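Local coordinates for protein VP35 (Myotis lucifugus, PDB 6DKU) that probably antagonises innate immune signalling through its interferon inhibitory domain, as a bat-genome homolog of the filoviral polymerase cofactor VP35, at residues L16-F27 / A61-T69. The protein carries 1 engineered substitution. Sequence-based numbering, arbitrary orientation.
Sequences LTGYLTGPRTAF and AHAAIISIT. Unlike the reference sequence in segment 16-27: G18 (reference Ser).
H62 sits in the corner between F27 and L20, giving its edge to one and a face to the other. Its CD2 edge points at the face of F27 in a T-shaped stack, centroids 4.6 Å apart and planes at 81°, while one of its own faces receives the methyl CD2 of L20, 4.0 Å from the H62 ring centroid. A chi1 of -57°, with CG beside the backbone N, lays the imidazole there; the helix backbone itself puts H62 CB over the F27 face, 3.9 Å from the F27 centroid, as a CH-pi contact. F27, whose N is capped by T25 OG1, is enclosed further by I66, whose CD1 comes obliquely to within 3.6 Å of F27 CE1, and by I65 CG2 near the ring edge. The CD2 of L20 fills the hollow between A61, H62 and I65, 3.9 Å from A61 CB and tip to tip with I65 CD1. Beside it the CB atoms of Y19 and A61 meet at 3.6 Å, after which the Y19 ring turns off to an edge-to-face contact with F51. L16 CD2 meets I68 CD1 end-on at 4.0 Å, next to M48 and F51 of helix 41-56. In the helical part of the interferon inhibitory domain, the end of helix 9-18 with Y19 and L20, and F27 at the start of helix 26-37, thus pack on helix 61-71. With no hydrogen bond across it, this direct contact rests on apolar and aromatic fit.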
# COMPACT_ATOMS: atom_id res chain seq x y z
N LEU A 16 -9.59 3.26 -5.90
CA LEU A 16 -8.26 3.75 -6.22
C LEU A 16 -7.61 2.91 -7.31
O LEU A 16 -6.98 3.45 -8.23
CB LEU A 16 -7.37 3.80 -4.98
CG LEU A 16 -7.37 5.17 -4.29
CD1 LEU A 16 -8.58 5.33 -3.38
CD2 LEU A 16 -6.08 5.39 -3.52
N THR A 17 -7.75 1.58 -7.26
CA THR A 17 -7.11 0.79 -8.30
C THR A 17 -7.81 0.92 -9.65
O THR A 17 -7.22 0.55 -10.67
CB THR A 17 -7.02 -0.69 -7.91
OG1 THR A 17 -8.30 -1.16 -7.50
CG2 THR A 17 -6.03 -0.88 -6.77
N GLY A 18 -9.04 1.45 -9.67
CA GLY A 18 -9.64 1.82 -10.94
C GLY A 18 -8.79 2.76 -11.78
O GLY A 18 -8.79 2.68 -13.01
N TYR A 19 -8.03 3.65 -11.13
CA TYR A 19 -7.20 4.60 -11.86
C TYR A 19 -5.91 3.99 -12.38
O TYR A 19 -5.22 4.62 -13.19
CB TYR A 19 -6.88 5.82 -10.99
CG TYR A 19 -8.11 6.62 -10.65
CD1 TYR A 19 -8.84 6.34 -9.51
CD2 TYR A 19 -8.55 7.64 -11.48
CE1 TYR A 19 -9.97 7.05 -9.20
CE2 TYR A 19 -9.68 8.36 -11.18
CZ TYR A 19 -10.39 8.06 -10.03
OH TYR A 19 -11.52 8.77 -9.71
N LEU A 20 -5.56 2.79 -11.94
CA LEU A 20 -4.38 2.12 -12.47
C LEU A 20 -4.76 1.28 -13.69
O LEU A 20 -5.92 0.91 -13.89
CB LEU A 20 -3.76 1.24 -11.39
CG LEU A 20 -3.45 1.98 -10.09
CD1 LEU A 20 -2.81 1.04 -9.09
CD2 LEU A 20 -2.54 3.17 -10.37
N THR A 21 -3.76 1.00 -14.51
CA THR A 21 -3.93 0.05 -15.61
C THR A 21 -2.77 -0.93 -15.62
O THR A 21 -2.05 -1.06 -14.63
CB THR A 21 -4.05 0.77 -16.96
OG1 THR A 21 -2.90 1.61 -17.16
CG2 THR A 21 -5.31 1.63 -17.02
N GLY A 22 -2.60 -1.63 -16.74
CA GLY A 22 -1.50 -2.54 -16.90
C GLY A 22 -1.57 -3.73 -15.96
O GLY A 22 -2.57 -3.93 -15.26
N PRO A 23 -0.52 -4.54 -15.94
CA PRO A 23 -0.48 -5.67 -15.01
C PRO A 23 -0.43 -5.18 -13.58
O PRO A 23 -0.10 -4.03 -13.29
CB PRO A 23 0.81 -6.40 -15.39
CG PRO A 23 1.66 -5.36 -16.02
CD PRO A 23 0.72 -4.44 -16.74
N ARG A 24 -0.78 -6.08 -12.66
CA ARG A 24 -0.78 -5.73 -11.25
C ARG A 24 0.65 -5.50 -10.80
O ARG A 24 1.53 -6.32 -11.07
CB ARG A 24 -1.46 -6.82 -10.43
CG ARG A 24 -1.30 -6.66 -8.93
CD ARG A 24 -1.64 -7.94 -8.19
NE ARG A 24 -1.85 -7.68 -6.77
CZ ARG A 24 -3.02 -7.77 -6.14
NH1 ARG A 24 -4.10 -8.12 -6.81
NH2 ARG A 24 -3.10 -7.51 -4.85
N THR A 25 0.90 -4.36 -10.15
CA THR A 25 2.23 -4.01 -9.67
C THR A 25 2.20 -3.58 -8.21
O THR A 25 1.15 -3.65 -7.55
CB THR A 25 2.87 -2.88 -10.50
OG1 THR A 25 2.22 -1.64 -10.20
CG2 THR A 25 2.77 -3.16 -11.98
N ALA A 26 3.33 -3.09 -7.70
CA ALA A 26 3.38 -2.66 -6.32
C ALA A 26 2.49 -1.46 -6.03
O ALA A 26 2.29 -1.14 -4.85
CB ALA A 26 4.81 -2.34 -5.91
N PHE A 27 1.98 -0.76 -7.04
CA PHE A 27 1.07 0.34 -6.74
C PHE A 27 -0.28 -0.19 -6.29
O PHE A 27 -0.85 0.31 -5.31
CB PHE A 27 0.92 1.27 -7.96
CG PHE A 27 2.09 2.21 -8.15
CD1 PHE A 27 2.18 3.38 -7.40
CD2 PHE A 27 3.08 1.93 -9.07
CE1 PHE A 27 3.26 4.25 -7.58
CE2 PHE A 27 4.16 2.80 -9.25
CZ PHE A 27 4.25 3.95 -8.50
N ALA A 61 -2.32 9.00 -10.90
CA ALA A 61 -2.75 8.07 -9.86
C ALA A 61 -1.56 7.53 -9.08
O ALA A 61 -1.62 7.44 -7.84
CB ALA A 61 -3.54 6.92 -10.48
N HIS A 62 -0.47 7.17 -9.77
CA HIS A 62 0.70 6.63 -9.09
C HIS A 62 1.27 7.63 -8.10
O HIS A 62 1.51 7.31 -6.93
CB HIS A 62 1.77 6.24 -10.12
CG HIS A 62 1.28 5.26 -11.15
ND1 HIS A 62 0.40 5.61 -12.15
CD2 HIS A 62 1.58 3.96 -11.34
CE1 HIS A 62 0.15 4.55 -12.90
NE2 HIS A 62 0.86 3.54 -12.43
N ALA A 63 1.50 8.86 -8.58
CA ALA A 63 2.01 9.90 -7.70
C ALA A 63 1.09 10.12 -6.51
O ALA A 63 1.54 10.19 -5.38
CB ALA A 63 2.21 11.21 -8.46
N ALA A 64 -0.22 10.20 -6.77
CA ALA A 64 -1.17 10.45 -5.68
C ALA A 64 -1.10 9.35 -4.63
O ALA A 64 -1.07 9.65 -3.42
CB ALA A 64 -2.59 10.55 -6.25
N ILE A 65 -1.07 8.09 -5.06
CA ILE A 65 -0.97 6.96 -4.14
C ILE A 65 0.27 7.09 -3.27
O ILE A 65 0.20 6.97 -2.04
CB ILE A 65 -0.97 5.64 -4.92
CG1 ILE A 65 -2.36 5.36 -5.49
CG2 ILE A 65 -0.51 4.49 -4.04
CD1 ILE A 65 -2.33 4.35 -6.63
N ILE A 66 1.43 7.36 -3.88
CA ILE A 66 2.64 7.57 -3.07
C ILE A 66 2.47 8.78 -2.15
O ILE A 66 2.97 8.80 -1.01
CB ILE A 66 3.86 7.72 -4.00
CG1 ILE A 66 4.27 6.35 -4.58
CG2 ILE A 66 5.03 8.35 -3.26
CD1 ILE A 66 5.40 6.41 -5.59
N SER A 67 1.72 9.78 -2.61
CA SER A 67 1.55 11.02 -1.88
C SER A 67 0.77 10.80 -0.60
O SER A 67 0.95 11.54 0.37
CB SER A 67 0.86 12.06 -2.76
OG SER A 67 0.44 13.19 -2.02
N ILE A 68 -0.11 9.79 -0.56
CA ILE A 68 -0.79 9.46 0.69
C ILE A 68 0.23 8.99 1.73
O ILE A 68 0.19 9.42 2.89
CB ILE A 68 -1.90 8.42 0.48
CG1 ILE A 68 -2.83 8.76 -0.70
CG2 ILE A 68 -2.70 8.23 1.77
CD1 ILE A 68 -3.68 7.54 -1.09
N THR A 69 1.13 8.10 1.32
CA THR A 69 2.17 7.64 2.24
C THR A 69 3.08 8.79 2.69
O THR A 69 3.69 8.73 3.76
CB THR A 69 3.01 6.54 1.61
OG1 THR A 69 3.76 7.09 0.53
CG2 THR A 69 2.12 5.43 1.09